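Local coordinates for protein cysteine synthase (Fusobacterium nucleatum subsp. nucleatum strain ATCC 25586, PDB 5XEM) that produces hydrogen sulfide in a pyridoxal 5'-phosphate-dependent beta-replacement reaction and probably also makes L-cysteine from O-acetyl-L-serine and sulfide, at residues Ala50-Glu55 / Asn152-Tyr157; Glu56-Gly61 / Ala86-Lys91; Glu133-Lys136 / Lys140-Val143. All coordinates share one frame; numbering follows the deposited sequence.

Contact 1: residues Ala50-Glu55 / Asn152-Tyr157; sequences ALKMIE and NPKAHY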
loop_
_atom_site.group_PDB
_atom_site.type_symbol
_atom_site.label_atom_id
_atom_site.label_comp_id
_atom_site.label_asym_id
_atom_site.label_seq_id
_atom_site.Cartn_x
_atom_site.Cartn_y
_atom_site.Cartn_z
ATOM N N ALA A 50 -0.720 -12.580 -11.576
ATOM C CA ALA A 50 0.698 -12.902 -11.560
ATOM C C ALA A 50 0.931 -14.238 -10.844
ATOM O O ALA A 50 1.646 -15.102 -11.342
ATOM C CB ALA A 50 1.491 -11.788 -10.888
ATOM N N LEU A 51 0.321 -14.379 -9.671
ATOM C CA LEU A 51 0.470 -15.595 -8.891
ATOM C C LEU A 51 -0.090 -16.791 -9.638
ATOM O O LEU A 51 0.586 -17.814 -9.771
ATOM C CB LEU A 51 -0.239 -15.484 -7.561
ATOM C CG LEU A 51 -0.059 -16.676 -6.613
ATOM C CD1 LEU A 51 1.420 -16.933 -6.332
ATOM C CD2 LEU A 51 -0.853 -16.450 -5.339
ATOM N N LYS A 52 -1.318 -16.687 -10.115
ATOM C CA LYS A 52 -1.904 -17.849 -10.756
ATOM C C LYS A 52 -1.208 -18.222 -12.067
ATOM O O LYS A 52 -0.980 -19.415 -12.323
ATOM C CB LYS A 52 -3.400 -17.707 -10.971
ATOM C CG LYS A 52 -4.007 -19.064 -11.368
ATOM C CD LYS A 52 -5.515 -19.120 -11.345
ATOM C CE LYS A 52 -6.043 -20.495 -11.732
ATOM N NZ LYS A 52 -5.822 -21.523 -10.690
ATOM N N MET A 53 -0.864 -17.232 -12.896
ATOM C CA MET A 53 -0.145 -17.531 -14.140
ATOM C C MET A 53 1.182 -18.209 -13.852
ATOM O O MET A 53 1.555 -19.195 -14.539
ATOM C CB MET A 53 0.055 -16.278 -14.991
ATOM C CG MET A 53 -1.242 -15.728 -15.544
ATOM S SD MET A 53 -1.012 -14.400 -16.751
ATOM C CE MET A 53 -0.247 -13.116 -15.744
ATOM N N ILE A 54 1.895 -17.728 -12.829
ATOM C CA ILE A 54 3.195 -18.321 -12.519
ATOM C C ILE A 54 3.033 -19.710 -11.918
ATOM O O ILE A 54 3.693 -20.655 -12.356
ATOM C CB ILE A 54 4.063 -17.430 -11.594
ATOM C CG1 ILE A 54 4.507 -16.174 -12.333
ATOM C CG2 ILE A 54 5.292 -18.208 -11.095
ATOM C CD1 ILE A 54 5.243 -16.391 -13.629
ATOM N N GLU A 55 2.152 -19.832 -10.929
ATOM C CA GLU A 55 1.955 -21.119 -10.253
ATOM C C GLU A 55 1.475 -22.206 -11.219
ATOM O O GLU A 55 2.021 -23.320 -11.198
ATOM C CB GLU A 55 1.014 -20.997 -9.092
ATOM C CG GLU A 55 1.650 -20.356 -7.877
ATOM C CD GLU A 55 0.745 -20.435 -6.675
ATOM O OE1 GLU A 55 -0.497 -20.547 -6.800
ATOM O OE2 GLU A 55 1.304 -20.354 -5.571
ATOM N N ASN A 152 -5.597 -15.635 -16.090
ATOM C CA ASN A 152 -6.002 -14.267 -15.706
ATOM C C ASN A 152 -7.481 -14.255 -15.232
ATOM O O ASN A 152 -7.753 -14.153 -14.020
ATOM C CB ASN A 152 -5.624 -13.300 -16.863
ATOM C CG ASN A 152 -6.219 -11.927 -16.746
ATOM O OD1 ASN A 152 -6.995 -11.608 -15.828
ATOM N ND2 ASN A 152 -5.865 -11.083 -17.726
ATOM N N PRO A 153 -8.449 -14.441 -16.144
ATOM C CA PRO A 153 -9.835 -14.463 -15.639
ATOM C C PRO A 153 -10.118 -15.571 -14.617
ATOM O O PRO A 153 -10.910 -15.364 -13.681
ATOM C CB PRO A 153 -10.694 -14.630 -16.904
ATOM C CG PRO A 153 -9.763 -15.066 -17.963
ATOM C CD PRO A 153 -8.387 -14.550 -17.608
ATOM N N LYS A 154 -9.481 -16.735 -14.750
ATOM C CA LYS A 154 -9.737 -17.797 -13.747
ATOM C C LYS A 154 -9.308 -17.434 -12.309
ATOM O O LYS A 154 -9.928 -17.879 -11.365
ATOM C CB LYS A 154 -9.100 -19.125 -14.136
ATOM C CG LYS A 154 -9.784 -19.747 -15.343
ATOM C CD LYS A 154 -9.147 -21.049 -15.834
ATOM C CE LYS A 154 -9.157 -22.105 -14.752
ATOM N NZ LYS A 154 -8.105 -21.736 -13.772
ATOM N N ALA A 155 -8.259 -16.630 -12.147
ATOM C CA ALA A 155 -7.834 -16.188 -10.824
ATOM C C ALA A 155 -8.973 -15.430 -10.134
ATOM O O ALA A 155 -9.288 -15.694 -8.974
ATOM C CB ALA A 155 -6.566 -15.315 -10.927
ATOM N N HIS A 156 -9.647 -14.569 -10.893
ATOM C CA HIS A 156 -10.749 -13.735 -10.379
ATOM C C HIS A 156 -12.025 -14.543 -10.222
ATOM O O HIS A 156 -12.811 -14.316 -9.304
ATOM C CB HIS A 156 -10.994 -12.569 -11.318
ATOM C CG HIS A 156 -9.806 -11.606 -11.405
ATOM N ND1 HIS A 156 -9.430 -10.828 -10.368
ATOM C CD2 HIS A 156 -8.917 -11.351 -12.437
ATOM C CE1 HIS A 156 -8.339 -10.095 -10.730
ATOM N NE2 HIS A 156 -8.046 -10.397 -12.014
ATOM N N TYR A 157 -12.233 -15.478 -11.143
ATOM C CA TYR A 157 -13.362 -16.425 -11.019
ATOM C C TYR A 157 -13.276 -17.200 -9.700
ATOM O O TYR A 157 -14.298 -17.383 -9.019
ATOM C CB TYR A 157 -13.328 -17.359 -12.214
ATOM C CG TYR A 157 -14.357 -18.459 -12.238
ATOM C CD1 TYR A 157 -15.592 -18.257 -12.840
ATOM C CD2 TYR A 157 -14.055 -19.735 -11.741
ATOM C CE1 TYR A 157 -16.535 -19.283 -12.906
ATOM C CE2 TYR A 157 -14.988 -20.764 -11.792
ATOM C CZ TYR A 157 -16.221 -20.529 -12.386
ATOM O OH TYR A 157 -17.154 -21.538 -12.462
#

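Contact 2: residues Glu56-Gly61 / Ala86-Lys91; sequences EAEKEG and AVKNYK. With CA (calcium ion), chain I.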
loop_
_atom_site.group_PDB
_atom_site.type_symbol
_atom_site.label_atom_id
_atom_site.label_comp_id
_atom_site.label_asym_id
_atom_site.label_seq_id
_atom_site.Cartn_x
_atom_site.Cartn_y
_atom_site.Cartn_z
ATOM N N GLU A 56 0.530 -21.875 -12.100
ATOM C CA GLU A 56 0.081 -22.869 -13.080
ATOM C C GLU A 56 1.212 -23.277 -14.044
ATOM O O GLU A 56 1.351 -24.464 -14.354
ATOM C CB GLU A 56 -1.185 -22.417 -13.823
ATOM C CG GLU A 56 -2.472 -22.364 -12.976
ATOM C CD GLU A 56 -2.726 -23.626 -12.161
ATOM O OE1 GLU A 56 -2.578 -24.732 -12.704
ATOM O OE2 GLU A 56 -3.081 -23.538 -10.970
ATOM N N ALA A 57 2.036 -22.337 -14.517
ATOM C CA ALA A 57 3.149 -22.647 -15.422
ATOM C C ALA A 57 4.228 -23.469 -14.702
ATOM O O ALA A 57 4.842 -24.378 -15.284
ATOM C CB ALA A 57 3.759 -21.366 -16.019
ATOM N N GLU A 58 4.429 -23.199 -13.422
ATOM C CA GLU A 58 5.313 -24.049 -12.610
ATOM C C GLU A 58 4.847 -25.496 -12.631
ATOM O O GLU A 58 5.648 -26.424 -12.897
ATOM C CB GLU A 58 5.350 -23.533 -11.164
ATOM C CG GLU A 58 6.218 -22.305 -10.996
ATOM C CD GLU A 58 6.221 -21.757 -9.571
ATOM O OE1 GLU A 58 5.206 -21.908 -8.870
ATOM O OE2 GLU A 58 7.252 -21.208 -9.141
ATOM N N LYS A 59 3.567 -25.691 -12.352
ATOM C CA LYS A 59 2.976 -27.035 -12.300
ATOM C C LYS A 59 3.008 -27.727 -13.654
ATOM O O LYS A 59 3.185 -28.965 -13.722
ATOM C CB LYS A 59 1.545 -26.968 -11.792
ATOM C CG LYS A 59 1.380 -26.583 -10.330
ATOM C CD LYS A 59 -0.098 -26.261 -10.108
ATOM C CE LYS A 59 -0.461 -25.917 -8.678
ATOM N NZ LYS A 59 0.399 -24.825 -8.152
ATOM N N GLU A 60 2.896 -26.937 -14.732
ATOM C CA GLU A 60 3.020 -27.457 -16.096
ATOM C C GLU A 60 4.433 -27.859 -16.481
ATOM O O GLU A 60 4.629 -28.541 -17.504
ATOM C CB GLU A 60 2.505 -26.421 -17.112
ATOM C CG GLU A 60 1.027 -26.136 -17.044
ATOM C CD GLU A 60 0.187 -27.222 -17.725
ATOM O OE1 GLU A 60 0.331 -28.410 -17.364
ATOM O OE2 GLU A 60 -0.604 -26.888 -18.626
ATOM N N GLY A 61 5.430 -27.408 -15.720
ATOM C CA GLY A 61 6.808 -27.627 -16.087
ATOM C C GLY A 61 7.346 -26.634 -17.088
ATOM O O GLY A 61 8.384 -26.868 -17.680
ATOM N N ALA A 86 10.684 -11.999 -7.268
ATOM C CA ALA A 86 11.666 -11.732 -6.242
ATOM C C ALA A 86 11.676 -12.857 -5.183
ATOM O O ALA A 86 12.756 -13.371 -4.865
ATOM C CB ALA A 86 11.443 -10.365 -5.586
ATOM N N VAL A 87 10.498 -13.231 -4.673
ATOM C CA VAL A 87 10.337 -14.292 -3.655
ATOM C C VAL A 87 10.842 -15.641 -4.207
ATOM O O VAL A 87 11.561 -16.407 -3.532
ATOM C CB VAL A 87 8.844 -14.438 -3.253
ATOM C CG1 VAL A 87 8.609 -15.678 -2.406
ATOM C CG2 VAL A 87 8.363 -13.201 -2.523
ATOM N N LYS A 88 10.445 -15.935 -5.435
ATOM C CA LYS A 88 10.752 -17.233 -6.085
ATOM C C LYS A 88 12.123 -17.314 -6.781
ATOM O O LYS A 88 12.505 -18.382 -7.304
ATOM C CB LYS A 88 9.630 -17.545 -7.086
ATOM C CG LYS A 88 8.288 -17.867 -6.441
ATOM C CD LYS A 88 7.214 -18.116 -7.495
ATOM C CE LYS A 88 5.898 -18.588 -6.863
ATOM N NZ LYS A 88 5.952 -20.029 -6.485
ATOM N N ASN A 89 12.845 -16.205 -6.833
ATOM C CA ASN A 89 14.158 -16.107 -7.488
ATOM C C ASN A 89 14.148 -16.400 -8.995
ATOM O O ASN A 89 15.053 -17.065 -9.503
ATOM C CB ASN A 89 15.175 -17.027 -6.794
ATOM C CG ASN A 89 15.475 -16.578 -5.389
ATOM O OD1 ASN A 89 15.804 -15.422 -5.171
ATOM N ND2 ASN A 89 15.327 -17.478 -4.426
ATOM N N TYR A 90 13.117 -15.950 -9.698
ATOM C CA TYR A 90 13.113 -16.029 -11.152
ATOM C C TYR A 90 13.566 -14.716 -11.755
ATOM O O TYR A 90 13.175 -13.642 -11.277
ATOM C CB TYR A 90 11.697 -16.351 -11.657
ATOM C CG TYR A 90 11.095 -17.662 -11.191
ATOM C CD1 TYR A 90 11.855 -18.803 -11.095
ATOM C CD2 TYR A 90 9.725 -17.770 -10.938
ATOM C CE1 TYR A 90 11.296 -20.008 -10.702
ATOM C CE2 TYR A 90 9.144 -18.976 -10.552
ATOM C CZ TYR A 90 9.948 -20.094 -10.441
ATOM O OH TYR A 90 9.432 -21.304 -10.062
ATOM N N LYS A 91 14.317 -14.794 -12.845
ATOM C CA LYS A 91 14.704 -13.609 -13.620
ATOM C C LYS A 91 13.506 -13.121 -14.445
ATOM O O LYS A 91 12.898 -13.922 -15.164
ATOM C CB LYS A 91 15.861 -13.952 -14.525
ATOM C CG LYS A 91 16.376 -12.836 -15.411
ATOM C CD LYS A 91 17.572 -13.330 -16.209
ATOM C CE LYS A 91 17.954 -12.407 -17.357
ATOM N NZ LYS A 91 19.226 -12.835 -17.999
HETATM CA CA CA I . -0.390 -30.337 -16.136
HETATM O O HOH W 1 2.022 -30.827 -15.395
HETATM O O HOH W 2 -2.188 -29.766 -17.339
HETATM O O HOH W 3 -0.602 -28.671 -14.305
#

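Contact 3: residues Glu133-Lys136 / Lys140-Val143; sequences ELKK and KYFV. With ACT (acetate ion), chain F.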
loop_
_atom_site.group_PDB
_atom_site.type_symbol
_atom_site.label_atom_id
_atom_site.label_comp_id
_atom_site.label_asym_id
_atom_site.label_seq_id
_atom_site.Cartn_x
_atom_site.Cartn_y
_atom_site.Cartn_z
ATOM N N GLU A 133 11.618 -9.977 -30.069
ATOM C CA GLU A 133 13.048 -9.736 -29.967
ATOM C C GLU A 133 13.662 -10.294 -28.667
ATOM O O GLU A 133 14.702 -10.935 -28.689
ATOM C CB GLU A 133 13.227 -8.218 -30.080
ATOM C CG GLU A 133 14.610 -7.618 -30.050
ATOM C CD GLU A 133 14.528 -6.098 -30.254
ATOM O OE1 GLU A 133 13.730 -5.638 -31.103
ATOM O OE2 GLU A 133 15.231 -5.362 -29.532
ATOM N N LEU A 134 13.019 -10.085 -27.530
ATOM C CA LEU A 134 13.558 -10.621 -26.281
ATOM C C LEU A 134 13.587 -12.166 -26.293
ATOM O O LEU A 134 14.496 -12.779 -25.733
ATOM C CB LEU A 134 12.762 -10.101 -25.097
ATOM C CG LEU A 134 12.666 -8.574 -24.969
ATOM C CD1 LEU A 134 11.922 -8.207 -23.695
ATOM C CD2 LEU A 134 14.054 -7.944 -25.017
ATOM N N LYS A 135 12.602 -12.788 -26.937
ATOM C CA LYS A 135 12.530 -14.261 -26.971
ATOM C C LYS A 135 13.692 -14.907 -27.728
ATOM O O LYS A 135 14.172 -15.984 -27.349
ATOM C CB LYS A 135 11.171 -14.721 -27.521
ATOM C CG LYS A 135 10.058 -14.452 -26.536
ATOM C CD LYS A 135 8.706 -15.048 -26.937
ATOM C CE LYS A 135 8.107 -14.432 -28.175
ATOM N NZ LYS A 135 6.691 -14.815 -28.450
ATOM N N LYS A 136 14.163 -14.243 -28.785
ATOM C CA LYS A 136 15.287 -14.754 -29.583
ATOM C C LYS A 136 16.616 -14.794 -28.803
ATOM O O LYS A 136 17.495 -15.596 -29.109
ATOM C CB LYS A 136 15.437 -13.944 -30.889
ATOM C CG LYS A 136 14.184 -13.970 -31.751
ATOM C CD LYS A 136 14.368 -13.369 -33.145
ATOM C CE LYS A 136 13.020 -13.297 -33.874
ATOM N NZ LYS A 136 13.138 -13.052 -35.344
ATOM N N LYS A 140 15.763 -20.194 -22.372
ATOM C CA LYS A 140 14.576 -20.704 -21.668
ATOM C C LYS A 140 13.733 -19.488 -21.266
ATOM O O LYS A 140 14.264 -18.564 -20.645
ATOM C CB LYS A 140 14.976 -21.463 -20.391
ATOM C CG LYS A 140 15.738 -22.779 -20.586
ATOM C CD LYS A 140 15.609 -23.583 -19.301
ATOM C CE LYS A 140 16.388 -24.873 -19.272
ATOM N NZ LYS A 140 16.228 -25.387 -17.875
ATOM N N TYR A 141 12.449 -19.473 -21.620
ATOM C CA TYR A 141 11.575 -18.379 -21.218
ATOM C C TYR A 141 10.146 -18.852 -21.097
ATOM O O TYR A 141 9.785 -19.923 -21.604
ATOM C CB TYR A 141 11.683 -17.188 -22.173
ATOM C CG TYR A 141 11.332 -17.499 -23.601
ATOM C CD1 TYR A 141 10.016 -17.585 -23.991
ATOM C CD2 TYR A 141 12.329 -17.709 -24.571
ATOM C CE1 TYR A 141 9.683 -17.882 -25.297
ATOM C CE2 TYR A 141 12.005 -17.986 -25.886
ATOM C CZ TYR A 141 10.679 -18.088 -26.235
ATOM O OH TYR A 141 10.330 -18.378 -27.530
ATOM N N PHE A 142 9.349 -18.047 -20.388
ATOM C CA PHE A 142 7.937 -18.227 -20.313
ATOM C C PHE A 142 7.308 -16.833 -20.439
ATOM O O PHE A 142 7.704 -15.926 -19.710
ATOM C CB PHE A 142 7.547 -18.851 -18.968
ATOM C CG PHE A 142 6.074 -18.937 -18.751
ATOM C CD1 PHE A 142 5.312 -19.800 -19.510
ATOM C CD2 PHE A 142 5.432 -18.141 -17.805
ATOM C CE1 PHE A 142 3.940 -19.873 -19.356
ATOM C CE2 PHE A 142 4.055 -18.244 -17.619
ATOM C CZ PHE A 142 3.310 -19.102 -18.420
ATOM N N VAL A 143 6.335 -16.682 -21.320
ATOM C CA VAL A 143 5.565 -15.420 -21.404
ATOM C C VAL A 143 4.221 -15.677 -20.777
ATOM O O VAL A 143 3.469 -16.453 -21.328
ATOM C CB VAL A 143 5.378 -14.994 -22.881
ATOM C CG1 VAL A 143 4.564 -13.674 -22.972
ATOM C CG2 VAL A 143 6.735 -14.856 -23.548
HETATM C C ACT F . 3.693 -14.314 -26.544
HETATM O O ACT F . 2.732 -14.873 -26.012
HETATM O OXT ACT F . 4.788 -14.883 -26.644
HETATM C CH3 ACT F . 3.503 -12.922 -27.076
#

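Contact 1: residues Ala50-Glu55 / Asn152-Tyr157
Lys52 reaches from helix 46-60 across the backbone of Ala155 to end against Lys154, two residues of helix 151-167. The short helical segments approach to 8.8 Å between axes, with their N-to-C directions 118° apart, and their closest backbone pair is Lys52 and Ala155. The small Ala155 permits this: its CB rests 4.0 Å from CB of Lys52, while CD of Lys52 lies 3.8 Å from CA of Ala155, so the aliphatic part of the lysine runs along the helix surface. Chi1 of -168° places CG anti to the backbone N, and an extended chain then carries the side chain across the gap until a bend at chi4 turns the amine aside. Lys154 behaves differently, being folded at both chi3 and chi4, which curls its NZ back to 3.2 Å from CE of Lys52, a tight contact. The two amines come within 3.8 Å (Lys52 NZ to Lys154 NZ). This proximity of like charges is probably eased by Glu158, which forms a salt bridge with Lys52 and a long, weak ion pair with Lys154. Beside this pair, Met53 brings its CG to 4.4 Å from N of Asn152, a loose contact at the start of helix 151-167. The amide ND2 of Asn152 is turned to other partners, donating to Gln146 O and Thr181 OG1. Because Thr181 binds the cofactor, this helix-helix packing merges at one end into the pyridoxal phosphate site of a fold-type II enzyme.

Contact 2: residues Glu56-Gly61 / Ala86-Lys91
Glu58 and Lys88 form the closest backbone pair of the two segments, yet their CA atoms are 10.9 Å apart, so side chains bridge the gap. Each segment carries the C-terminal end of a helix, 46-60 and 76-88, and each helix finishes in a Schellman motif, with Gly61 and Asn89 taking positive phi. After Asn89 the chain straightens, placing Tyr90 alongside Lys88 on the side facing Glu58. Glu58, extended beyond CG, meets Lys88 coming from the opposite direction. The ammonium group straddles the carboxylate in a forked salt bridge, with Lys88 NZ 3.1 Å from Glu58 OE1 and 3.2 Å from Glu58 OE2, each oxygen using its syn lone pair. OE2 also accepts from Tyr90 OH; the modelled separation of 2.4 Å between these atoms is very short, and its exact value is doubtful. This oxygen sits at the edge of the phenol ring, near its plane, and the carboxylate is turned 79° to the ring. Lys88 CB lies 3.7 Å above one face of the same ring, offset toward its rim, so tyrosine and lysine are held side by side. Elsewhere on the helix end, Glu60 OE1 binds a calcium ion at 2.4 Å, and one of the three waters on the calcium ion donates to Lys59 O. The lysine thus grips both oxygens of the Glu58 carboxylate, and the phenol adds a bond to OE2 whose length is doubtful; the paired ammonium would be expected to keep the glutamate ionised, and the salt bridge links the C-terminal ends of the two helices at the protein surface.

Contact 3: residues Glu133-Lys136 / Lys140-Val143
Lys135 lies over one face of the Tyr141 ring, the two side chains crossing at about a right angle. Its CG stands 3.8 Å from the ring centroid, 19° off the normal, a CH-pi contact, while CD slides toward the rim and reaches Tyr141 CE1 at 3.4 Å. The carbonyl O of Lys135 also comes within 3.3 Å of Tyr141 CE2, so the backbone carbonyl meets the rim of the ring whose face the side chain crosses. Tyr141 adopts chi1 of 59°, with CG between the backbone N and the carbonyl carbon, which lays the ring under the lysine. A bend at chi3 then takes Lys135 past Val143, whose CG2 is 3.9 Å from Lys135 CD. These contacts link the C-terminal part of helix 123-136 to strand 141-142, the closing step of a beta-alpha-beta crossover that begins at strand 114-118 and spans the four-stranded parallel sheet to its other edge. Farther along the side chain, Lys135 NZ donates to an acetate ion, 2.6 Å from OXT, probably taken up from the crystallisation liquor; the same amine forms a salt bridge with Glu132, and Asn145 holds the acetate too. Tyr141 and Leu134 both also pack on Ile70 of strand 68-72. The CB of Phe142 leaves the backbone away from the helix segment, its side chain touches Ile63 and Ile69, and its backbone bonds to Val68 and Ile70 hold strand 141-142, which carries Tyr141 and leads directly into Val143.

Helix 46-60 joins contact 1 to contact 2, whose centres are 13 Å apart: Ile54, one residue beyond Met53, packs its CG2 4.0 Å from Tyr90 CE2. Strand 141-142 connects contact 3 to both others. Phe142, which takes no part in the contact with Lys135, sets CE2 4.1 Å from Met53 O and CZ close to Ala57 CB, although the centre of contact 3 is about 15 Å from that of contact 2 and 21 Å from that of contact 1. Contact 1 is nearest the chemistry, with the Asn152 side chain about 5 Å from pyridoxal phosphate. The side chain of Val143 in contact 3 is about 12 Å from the bound lanthionine, and contact 2 lies at the surface.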